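Local coordinates for protein transcriptional activator of comK gene (Bacillus halodurans, PDB 2HQB) that probably activates transcription of the comK gene and belongs to the BMP lipoprotein family, whose fold is that of periplasmic substrate-binding proteins, at residues V91-E96 and T103-E108; N65-H70 and P86-V91; V8-E13 and K24-L29; T80-Y85 and G99-S104. All coordinates share one frame; numbering follows the deposited sequence.

Contact 1 of 4, residues V91-E96 and T103-E108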
# COMPACT_ATOMS: atom_id res chain seq x y z
N VAL A 91 15.80 2.44 -8.02
CA VAL A 91 14.35 2.35 -7.95
C VAL A 91 13.91 3.08 -6.67
O VAL A 91 14.53 2.95 -5.62
CB VAL A 91 13.86 0.90 -7.86
CG1 VAL A 91 12.37 0.83 -8.23
CG2 VAL A 91 14.66 0.03 -8.77
N SER A 92 12.85 3.87 -6.77
CA SER A 92 12.35 4.57 -5.61
C SER A 92 10.92 4.13 -5.43
O SER A 92 10.25 3.74 -6.39
CB SER A 92 12.36 6.10 -5.82
OG SER A 92 11.09 6.62 -6.22
N PHE A 93 10.46 4.14 -4.20
CA PHE A 93 9.07 3.81 -3.99
C PHE A 93 8.35 5.15 -3.86
O PHE A 93 8.58 5.87 -2.91
CB PHE A 93 8.90 2.99 -2.75
CG PHE A 93 8.25 1.69 -3.00
CD1 PHE A 93 9.00 0.60 -3.46
CD2 PHE A 93 6.86 1.54 -2.83
CE1 PHE A 93 8.38 -0.64 -3.77
CE2 PHE A 93 6.21 0.32 -3.13
CZ PHE A 93 6.97 -0.78 -3.60
N ASN A 94 7.56 5.52 -4.87
CA ASN A 94 6.76 6.75 -4.86
C ASN A 94 7.22 8.10 -5.35
O ASN A 94 6.42 9.04 -5.37
CB ASN A 94 6.15 7.04 -3.49
CG ASN A 94 5.18 6.00 -3.08
OD1 ASN A 94 4.60 5.31 -3.90
ND2 ASN A 94 4.99 5.88 -1.77
N GLY A 95 8.46 8.30 -5.71
CA GLY A 95 8.74 9.66 -6.16
C GLY A 95 8.42 9.85 -7.64
O GLY A 95 7.81 9.00 -8.28
N GLU A 96 8.84 10.98 -8.18
CA GLU A 96 8.65 11.26 -9.60
C GLU A 96 10.09 11.22 -10.13
O GLU A 96 10.96 11.91 -9.60
CB GLU A 96 8.01 12.66 -9.79
CG GLU A 96 8.69 13.79 -8.96
CD GLU A 96 8.10 15.21 -9.18
OE1 GLU A 96 8.16 15.72 -10.32
OE2 GLU A 96 7.60 15.82 -8.19
N THR A 103 14.11 4.51 -11.81
CA THR A 103 12.70 4.13 -11.92
C THR A 103 11.93 4.54 -10.65
O THR A 103 12.54 4.94 -9.65
CB THR A 103 12.61 2.62 -12.08
OG1 THR A 103 13.33 2.24 -13.25
CG2 THR A 103 11.15 2.13 -12.20
N SER A 104 10.60 4.47 -10.68
CA SER A 104 9.80 4.78 -9.49
C SER A 104 8.59 3.87 -9.51
O SER A 104 8.00 3.60 -10.55
CB SER A 104 9.34 6.24 -9.43
OG SER A 104 8.15 6.46 -10.16
N LEU A 105 8.21 3.40 -8.34
CA LEU A 105 7.10 2.49 -8.23
C LEU A 105 5.92 3.14 -7.54
O LEU A 105 6.10 3.87 -6.55
CB LEU A 105 7.57 1.26 -7.45
CG LEU A 105 8.85 0.65 -8.01
CD1 LEU A 105 9.34 -0.42 -7.10
CD2 LEU A 105 8.56 0.07 -9.38
N HIS A 106 4.72 2.86 -8.03
CA HIS A 106 3.49 3.38 -7.44
C HIS A 106 2.36 2.34 -7.43
O HIS A 106 2.18 1.59 -8.38
CB HIS A 106 2.99 4.58 -8.22
CG HIS A 106 4.01 5.65 -8.39
ND1 HIS A 106 4.06 6.75 -7.56
CD2 HIS A 106 4.99 5.81 -9.30
CE1 HIS A 106 5.03 7.55 -7.96
NE2 HIS A 106 5.61 7.00 -9.02
N PHE A 107 1.62 2.29 -6.33
CA PHE A 107 0.51 1.37 -6.24
C PHE A 107 -0.72 2.16 -6.59
O PHE A 107 -0.89 3.31 -6.17
CB PHE A 107 0.36 0.78 -4.86
CG PHE A 107 1.25 -0.38 -4.61
CD1 PHE A 107 2.45 -0.22 -3.94
CD2 PHE A 107 0.91 -1.63 -5.08
CE1 PHE A 107 3.31 -1.31 -3.72
CE2 PHE A 107 1.75 -2.73 -4.88
CZ PHE A 107 2.96 -2.57 -4.19
N GLU A 108 -1.57 1.53 -7.39
CA GLU A 108 -2.80 2.15 -7.83
C GLU A 108 -3.80 1.98 -6.70
O GLU A 108 -4.08 0.86 -6.28
CB GLU A 108 -3.24 1.48 -9.12
CG GLU A 108 -3.82 2.45 -10.13
CD GLU A 108 -2.86 3.56 -10.50
OE1 GLU A 108 -1.82 3.25 -11.12
OE2 GLU A 108 -3.15 4.74 -10.18
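S92 and L105 are joined by a backbone hydrogen bond, L105 N to S92 O at 2.8 Å. Two more backbone bonds flank it, S92 N to T103 O and N94 N to L105 O. They join strands 91-93 and 103-107 in parallel, with V91 paired to T103, S92 to S104 and F93 to L105.

Apolar contacts fill the face that carries V91, F93 and L105. L105 CB stands over the centre of the F93 ring, 4.2 Å from its centroid, in a CH-pi contact. L105 CD1 lies 3.5 Å from V91 CG1. The rings of F93 and F107 meet rim to rim, with planes 36° apart. Helix 230-240 packs here through L233 and V237.

Polar groups gather on the other face. S92 OG accepts from G95 N at 3.2 Å, an ST motif. H106 CG lies anti to the carbonyl carbon (chi1 -54°), and NE2 gives to S104 OG at 2.8 Å. N250 also bonds S104 OG, and Y252 stacks on H106.

On the face of V91, F93 and L105 the contact is thus mainly apolar; on that of S92 and S104 a hydroxyl bonds the turn after strand 91-93, and an imidazole bonds S104 within its own strand.

Contact 2 of 4, residues N65-H70 and P86-V91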
# COMPACT_ATOMS: atom_id res chain seq x y z
N ASN A 65 24.46 -3.15 -7.55
CA ASN A 65 24.25 -2.52 -8.83
C ASN A 65 22.78 -2.13 -8.96
O ASN A 65 22.43 -1.41 -9.87
CB ASN A 65 24.71 -3.44 -9.98
CG ASN A 65 23.76 -4.62 -10.22
OD1 ASN A 65 23.43 -5.38 -9.31
ND2 ASN A 65 23.33 -4.78 -11.45
N LEU A 66 21.92 -2.63 -8.05
CA LEU A 66 20.49 -2.27 -8.03
C LEU A 66 20.15 -1.72 -6.63
O LEU A 66 20.24 -2.44 -5.63
CB LEU A 66 19.61 -3.48 -8.33
CG LEU A 66 18.11 -3.15 -8.44
CD1 LEU A 66 17.87 -2.21 -9.61
CD2 LEU A 66 17.32 -4.42 -8.64
N ILE A 67 19.76 -0.45 -6.56
CA ILE A 67 19.45 0.18 -5.28
C ILE A 67 18.00 0.66 -5.10
O ILE A 67 17.50 1.45 -5.90
CB ILE A 67 20.38 1.39 -5.07
CG1 ILE A 67 21.76 0.89 -4.67
CG2 ILE A 67 19.82 2.34 -4.02
CD1 ILE A 67 22.76 2.01 -4.54
N PHE A 68 17.33 0.16 -4.06
CA PHE A 68 15.95 0.59 -3.77
C PHE A 68 15.91 1.65 -2.67
O PHE A 68 16.78 1.70 -1.80
CB PHE A 68 15.08 -0.56 -3.32
CG PHE A 68 14.69 -1.50 -4.41
CD1 PHE A 68 15.44 -2.63 -4.68
CD2 PHE A 68 13.51 -1.30 -5.12
CE1 PHE A 68 15.03 -3.55 -5.60
CE2 PHE A 68 13.08 -2.22 -6.07
CZ PHE A 68 13.84 -3.35 -6.31
N GLY A 69 14.90 2.50 -2.75
CA GLY A 69 14.71 3.58 -1.77
C GLY A 69 13.25 3.49 -1.36
O GLY A 69 12.35 3.73 -2.16
N HIS A 70 13.01 3.13 -0.11
CA HIS A 70 11.65 2.96 0.30
C HIS A 70 11.03 4.25 0.77
O HIS A 70 11.15 4.63 1.94
CB HIS A 70 11.55 1.90 1.36
CG HIS A 70 10.21 1.27 1.40
ND1 HIS A 70 9.60 0.77 0.26
CD2 HIS A 70 9.36 1.04 2.42
CE1 HIS A 70 8.43 0.25 0.59
NE2 HIS A 70 8.26 0.40 1.90
N PRO A 86 26.18 5.55 -13.74
CA PRO A 86 25.47 4.98 -14.89
C PRO A 86 25.35 3.47 -14.85
O PRO A 86 24.39 2.88 -15.35
CB PRO A 86 26.27 5.51 -16.08
CG PRO A 86 27.69 5.60 -15.49
CD PRO A 86 27.46 6.17 -14.12
N ASP A 87 26.34 2.85 -14.23
CA ASP A 87 26.42 1.39 -14.12
C ASP A 87 25.51 0.80 -13.04
O ASP A 87 25.49 -0.42 -12.83
CB ASP A 87 27.89 1.00 -13.85
CG ASP A 87 28.51 1.79 -12.65
OD1 ASP A 87 28.23 3.00 -12.48
OD2 ASP A 87 29.32 1.19 -11.89
N VAL A 88 24.74 1.68 -12.38
CA VAL A 88 23.84 1.35 -11.27
C VAL A 88 22.43 1.86 -11.51
O VAL A 88 22.26 3.01 -11.92
CB VAL A 88 24.37 2.02 -10.01
CG1 VAL A 88 23.52 1.66 -8.79
CG2 VAL A 88 25.81 1.64 -9.84
N HIS A 89 21.44 1.03 -11.27
CA HIS A 89 20.04 1.41 -11.47
C HIS A 89 19.38 1.78 -10.14
O HIS A 89 19.60 1.12 -9.11
CB HIS A 89 19.27 0.28 -12.11
CG HIS A 89 17.96 0.71 -12.68
ND1 HIS A 89 17.86 1.39 -13.87
CD2 HIS A 89 16.69 0.56 -12.22
CE1 HIS A 89 16.59 1.64 -14.13
NE2 HIS A 89 15.86 1.14 -13.14
N PHE A 90 18.54 2.81 -10.16
CA PHE A 90 17.91 3.26 -8.94
C PHE A 90 16.38 3.18 -8.96
O PHE A 90 15.74 3.76 -9.82
CB PHE A 90 18.34 4.70 -8.66
CG PHE A 90 19.84 4.90 -8.51
CD1 PHE A 90 20.67 4.94 -9.62
CD2 PHE A 90 20.41 5.07 -7.24
CE1 PHE A 90 22.05 5.15 -9.48
CE2 PHE A 90 21.81 5.29 -7.08
CZ PHE A 90 22.62 5.32 -8.20
N VAL A 91 15.80 2.44 -8.02
CA VAL A 91 14.35 2.35 -7.95
C VAL A 91 13.91 3.08 -6.67
O VAL A 91 14.53 2.95 -5.62
CB VAL A 91 13.86 0.90 -7.86
CG1 VAL A 91 12.37 0.83 -8.23
CG2 VAL A 91 14.66 0.03 -8.77
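F68 and V91 run alongside each other from neighbouring strands. V91 CB is 3.5 Å from F68 CD2. V91 CG2 sits over one face of the F68 ring, offset toward its rim, at 4.2 Å from the centroid. With CG1 anti to the backbone N (chi1 -162°), CG2 falls beside that N and is thereby set over the ring. The same CG2 meets L66 CD1. L66 CD1 also comes to the edge of the H89 ring and lies 3.8 Å from H89 CB. On the face of I67 and F90, I67 CD1 is 4.3 Å from both V88 CG1 and F90 CE2.

Backbone bonds set this register. H89 N gives to N65 O, and I67 N gives to H89 O at 3.0 Å with an almost straight N-H...O angle of 178°. V91 N gives to I67 O at 2.9 Å. The last bond, G69 N to V91 O, is weak. Helix 73-79 carries the chain back between the two parallel strands, which makes a beta-alpha-beta unit. Such units are the repeating element of the Rossmann-like lobes of periplasmic binding proteins.

Further out, strand 7-11 flanks strand 66-69 on its other edge, and F68 touches V8 and L10 there. H89 NE2 is hydrogen-bonded to T103 OG1 on the next strand. N65 OD1 accepts from M7 N, which ties the start of strand 66-69 to strand 7-11.

Contact 3 of 4, residues V8-E13 and K24-L29; sequences VGLLVE and KAYEGL
The Y26 ring meets V12 at its edge, where V12 CG1 lies near the ring plane. The closest atoms are V12 CG1 and Y26 OH, 3.4 Å apart, and the two side chains cross at about a right angle. L10 CD2 reaches the same ring obliquely, 4.5 Å from Y26 CD2. L42 of strand 39-43 also touches Y26. The CG of Y26 is anti to the carbonyl carbon (chi1 -68°), which carries the ring from the flank of the helix across to the strand. With an alanine here in place of the tyrosine, the ring goes, and a gap would probably open beside V12 CG1 and L10 CD2.

The other contacts are aliphatic. L10 CD2 lies 3.8 Å from A25 CB and 3.7 Å from A25 O. That carbonyl oxygen is already bonded within the helix, since L29 N gives to it at 2.8 Å. One turn on, L29 CD2 is 3.9 Å from L10 CB. L29 CD1 meets V8 CG1 at 4.1 Å, where the two side chains overlap head to tail.

V8, L10 and V12 alternate along the chain and all point toward the helix. Strand 8-11 and helix 24-29 run nearly antiparallel, at 172°. The helix thus returns across the sheet before strand 39-43 begins, as in a beta-alpha-beta crossover. Y234 of helix 230-240 touches both L10 and A25.

The two segments meet through van der Waals packing, nearly all of it between side chains, so burial of apolar groups is probably what holds them together.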
# COMPACT_ATOMS: atom_id res chain seq x y z
N VAL A 8 21.58 -6.48 -4.71
CA VAL A 8 20.65 -5.44 -4.29
C VAL A 8 20.81 -4.74 -2.96
O VAL A 8 21.02 -5.36 -1.93
CB VAL A 8 19.22 -5.96 -4.36
CG1 VAL A 8 18.24 -4.79 -4.50
CG2 VAL A 8 19.09 -6.93 -5.52
N GLY A 9 20.70 -3.42 -3.00
CA GLY A 9 20.78 -2.63 -1.79
C GLY A 9 19.41 -1.97 -1.51
O GLY A 9 18.59 -1.77 -2.43
N LEU A 10 19.14 -1.68 -0.24
CA LEU A 10 17.90 -1.03 0.12
C LEU A 10 18.18 0.10 1.09
O LEU A 10 18.89 -0.08 2.08
CB LEU A 10 16.90 -2.00 0.76
CG LEU A 10 15.64 -1.36 1.38
CD1 LEU A 10 14.86 -0.63 0.30
CD2 LEU A 10 14.78 -2.42 2.03
N LEU A 11 17.67 1.27 0.79
CA LEU A 11 17.83 2.38 1.70
C LEU A 11 16.45 2.49 2.33
O LEU A 11 15.45 2.36 1.64
CB LEU A 11 18.18 3.67 0.99
CG LEU A 11 19.52 3.77 0.29
CD1 LEU A 11 19.69 5.19 -0.08
CD2 LEU A 11 20.68 3.29 1.19
N VAL A 12 16.41 2.72 3.63
CA VAL A 12 15.15 2.85 4.33
C VAL A 12 15.29 3.99 5.35
O VAL A 12 16.38 4.26 5.85
CB VAL A 12 14.79 1.50 4.95
CG1 VAL A 12 15.48 1.31 6.26
CG2 VAL A 12 13.34 1.39 5.08
N GLU A 13 14.22 4.71 5.62
CA GLU A 13 14.32 5.82 6.57
C GLU A 13 13.44 5.54 7.77
O GLU A 13 12.56 4.68 7.69
CB GLU A 13 13.87 7.11 5.90
CG GLU A 13 12.38 7.18 5.72
CD GLU A 13 11.94 8.37 4.90
OE1 GLU A 13 12.37 9.52 5.20
OE2 GLU A 13 11.17 8.13 3.94
N LYS A 24 7.51 -4.20 5.23
CA LYS A 24 7.13 -4.77 3.95
C LYS A 24 8.33 -4.59 2.96
O LYS A 24 8.44 -5.30 1.98
CB LYS A 24 5.84 -4.13 3.44
CG LYS A 24 4.57 -4.48 4.28
CD LYS A 24 3.93 -5.87 3.93
CE LYS A 24 3.04 -5.83 2.65
NZ LYS A 24 1.92 -6.85 2.57
N ALA A 25 9.24 -3.67 3.25
CA ALA A 25 10.41 -3.52 2.39
C ALA A 25 11.48 -4.52 2.84
O ALA A 25 12.19 -5.07 2.01
CB ALA A 25 10.97 -2.11 2.45
N TYR A 26 11.61 -4.73 4.16
CA TYR A 26 12.56 -5.69 4.71
C TYR A 26 12.20 -7.08 4.19
O TYR A 26 13.04 -7.84 3.72
CB TYR A 26 12.50 -5.72 6.25
CG TYR A 26 13.00 -4.47 6.92
CD1 TYR A 26 12.58 -4.10 8.18
CD2 TYR A 26 13.83 -3.61 6.26
CE1 TYR A 26 12.97 -2.90 8.75
CE2 TYR A 26 14.21 -2.42 6.82
CZ TYR A 26 13.78 -2.07 8.05
OH TYR A 26 14.14 -0.83 8.52
N GLU A 27 10.94 -7.45 4.28
CA GLU A 27 10.62 -8.74 3.76
C GLU A 27 10.82 -8.80 2.26
O GLU A 27 11.12 -9.85 1.73
CB GLU A 27 9.19 -9.16 4.14
CG GLU A 27 8.09 -8.25 3.79
CD GLU A 27 6.88 -8.50 4.68
OE1 GLU A 27 5.73 -8.35 4.17
OE2 GLU A 27 7.09 -8.82 5.89
N GLY A 28 10.69 -7.65 1.59
CA GLY A 28 10.87 -7.59 0.15
C GLY A 28 12.31 -7.90 -0.19
O GLY A 28 12.59 -8.73 -1.04
N LEU A 29 13.24 -7.21 0.46
CA LEU A 29 14.65 -7.45 0.21
C LEU A 29 14.96 -8.90 0.58
O LEU A 29 15.70 -9.56 -0.12
CB LEU A 29 15.52 -6.49 1.04
CG LEU A 29 17.01 -6.43 0.65
CD1 LEU A 29 17.13 -5.79 -0.71
CD2 LEU A 29 17.83 -5.67 1.67

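Contact 4 of 4, residues T80-Y85 and G99-S104; sequences TIHNQY and GENITS
N101 ND2 is gripped by two backbone carbonyls of the loop. It gives a hydrogen bond to H82 O at 2.7 Å, with an N-H...O angle of 159°. The oxygen lies in the amide plane and the donor in the carbonyl plane. A second bond, to Y85 O at 2.8 Å, is weak, as is a further one to V88 O. N101 CG sits between the backbone N and the carbonyl carbon (chi1 61°), which aims the amide at the loop. A leucine in its place would probably leave H82 O and Y85 O without their shared donor.

N101 OD1 lies at the edge of the H82 ring, 3.1 Å from H82 CD2. The ring and the amide plane are turned 42° apart. I102 CD1 packs 3.8 Å from H82 CB, and G99 CA is 4.2 Å from H82 NE2. H82 ND1 is hydrogen-bonded to S79 O, at the end of helix 73-79.

The loop segment holds a type I beta turn, I81 to Q84, closed by Q84 N to I81 O. An asparagine side chain thus clasps the helix-to-strand turn of a beta-alpha-beta unit to the start of the neighbouring parallel strand.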
# COMPACT_ATOMS: atom_id res chain seq x y z
N THR A 80 19.56 13.31 -7.70
CA THR A 80 20.71 14.18 -7.60
C THR A 80 21.98 13.37 -7.63
O THR A 80 23.05 13.87 -7.30
CB THR A 80 20.65 15.02 -6.28
OG1 THR A 80 20.27 14.19 -5.17
CG2 THR A 80 19.66 16.16 -6.44
N ILE A 81 21.88 12.12 -8.06
CA ILE A 81 23.07 11.29 -8.05
C ILE A 81 23.06 10.15 -9.11
O ILE A 81 24.09 9.54 -9.35
CB ILE A 81 23.25 10.72 -6.60
CG1 ILE A 81 24.73 10.60 -6.28
CG2 ILE A 81 22.53 9.38 -6.44
CD1 ILE A 81 25.02 9.96 -4.93
N HIS A 82 21.91 9.91 -9.75
CA HIS A 82 21.81 8.80 -10.69
C HIS A 82 22.63 8.94 -11.95
O HIS A 82 22.71 7.99 -12.74
CB HIS A 82 20.37 8.57 -11.11
CG HIS A 82 19.91 9.49 -12.19
ND1 HIS A 82 19.84 10.86 -12.02
CD2 HIS A 82 19.48 9.25 -13.45
CE1 HIS A 82 19.38 11.42 -13.12
NE2 HIS A 82 19.16 10.46 -14.01
N ASN A 83 23.22 10.11 -12.16
CA ASN A 83 24.01 10.33 -13.36
C ASN A 83 25.48 10.07 -13.18
O ASN A 83 26.21 10.02 -14.16
CB ASN A 83 23.81 11.74 -13.92
CG ASN A 83 22.64 11.81 -14.85
OD1 ASN A 83 22.43 10.91 -15.67
ND2 ASN A 83 21.86 12.89 -14.76
N GLN A 84 25.93 9.93 -11.94
CA GLN A 84 27.34 9.64 -11.71
C GLN A 84 27.52 8.16 -11.44
O GLN A 84 28.61 7.71 -11.12
CB GLN A 84 27.87 10.44 -10.54
CG GLN A 84 26.97 10.45 -9.37
CD GLN A 84 27.48 11.39 -8.30
OE1 GLN A 84 28.46 11.09 -7.61
NE2 GLN A 84 26.83 12.54 -8.18
N TYR A 85 26.43 7.41 -11.59
CA TYR A 85 26.45 5.99 -11.38
C TYR A 85 25.68 5.36 -12.52
O TYR A 85 24.66 4.70 -12.33
CB TYR A 85 25.79 5.66 -10.07
CG TYR A 85 26.57 6.12 -8.88
CD1 TYR A 85 26.21 7.28 -8.19
CD2 TYR A 85 27.63 5.36 -8.38
CE1 TYR A 85 26.88 7.68 -7.04
CE2 TYR A 85 28.31 5.75 -7.23
CZ TYR A 85 27.93 6.91 -6.56
OH TYR A 85 28.56 7.31 -5.41
N GLY A 99 14.79 9.64 -16.34
CA GLY A 99 16.15 9.25 -16.62
C GLY A 99 16.20 7.83 -17.09
O GLY A 99 15.17 7.17 -17.28
N GLU A 100 17.41 7.33 -17.27
CA GLU A 100 17.51 6.00 -17.76
C GLU A 100 17.79 4.96 -16.72
O GLU A 100 17.16 3.92 -16.74
CB GLU A 100 18.52 5.92 -18.89
CG GLU A 100 17.88 6.05 -20.26
CD GLU A 100 18.22 4.86 -21.14
OE1 GLU A 100 19.44 4.64 -21.39
OE2 GLU A 100 17.29 4.13 -21.58
N ASN A 101 18.71 5.19 -15.79
CA ASN A 101 18.97 4.16 -14.79
C ASN A 101 18.23 4.46 -13.47
O ASN A 101 18.71 4.15 -12.38
CB ASN A 101 20.46 4.10 -14.52
CG ASN A 101 20.95 5.38 -14.00
OD1 ASN A 101 20.27 6.39 -14.16
ND2 ASN A 101 22.12 5.39 -13.37
N ILE A 102 17.05 5.06 -13.60
CA ILE A 102 16.24 5.44 -12.46
C ILE A 102 14.78 5.14 -12.76
O ILE A 102 14.30 5.46 -13.84
CB ILE A 102 16.48 6.94 -12.14
CG1 ILE A 102 15.99 7.29 -10.75
CG2 ILE A 102 15.82 7.82 -13.16
CD1 ILE A 102 16.68 8.55 -10.21
N THR A 103 14.11 4.51 -11.81
CA THR A 103 12.70 4.13 -11.92
C THR A 103 11.93 4.54 -10.65
O THR A 103 12.54 4.94 -9.65
CB THR A 103 12.61 2.62 -12.08
OG1 THR A 103 13.33 2.24 -13.25
CG2 THR A 103 11.15 2.13 -12.20
N SER A 104 10.60 4.47 -10.68
CA SER A 104 9.80 4.78 -9.49
C SER A 104 8.59 3.87 -9.51
O SER A 104 8.00 3.60 -10.55
CB SER A 104 9.34 6.24 -9.43
OG SER A 104 8.15 6.46 -10.16

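How the contacts relate
All four contacts belong to one parallel sheet and the elements packed on it. Contacts 1 and 2 are buried and share V91, so strand 89-93 is bonded on both edges. Contact 3 is also buried, but it joins a helix to a sheet face. It therefore relies on apolar side chains, where contacts 1 and 2 add backbone hydrogen bonds. F68 bonds its backbone to G9 and L11, which links contact 2 to contact 3. Contact 4 is only partly buried. It lies at the opposite end of strand 102-107 from the F107 end of contact 1, and an asparagine side chain supplies its hydrogen bonds.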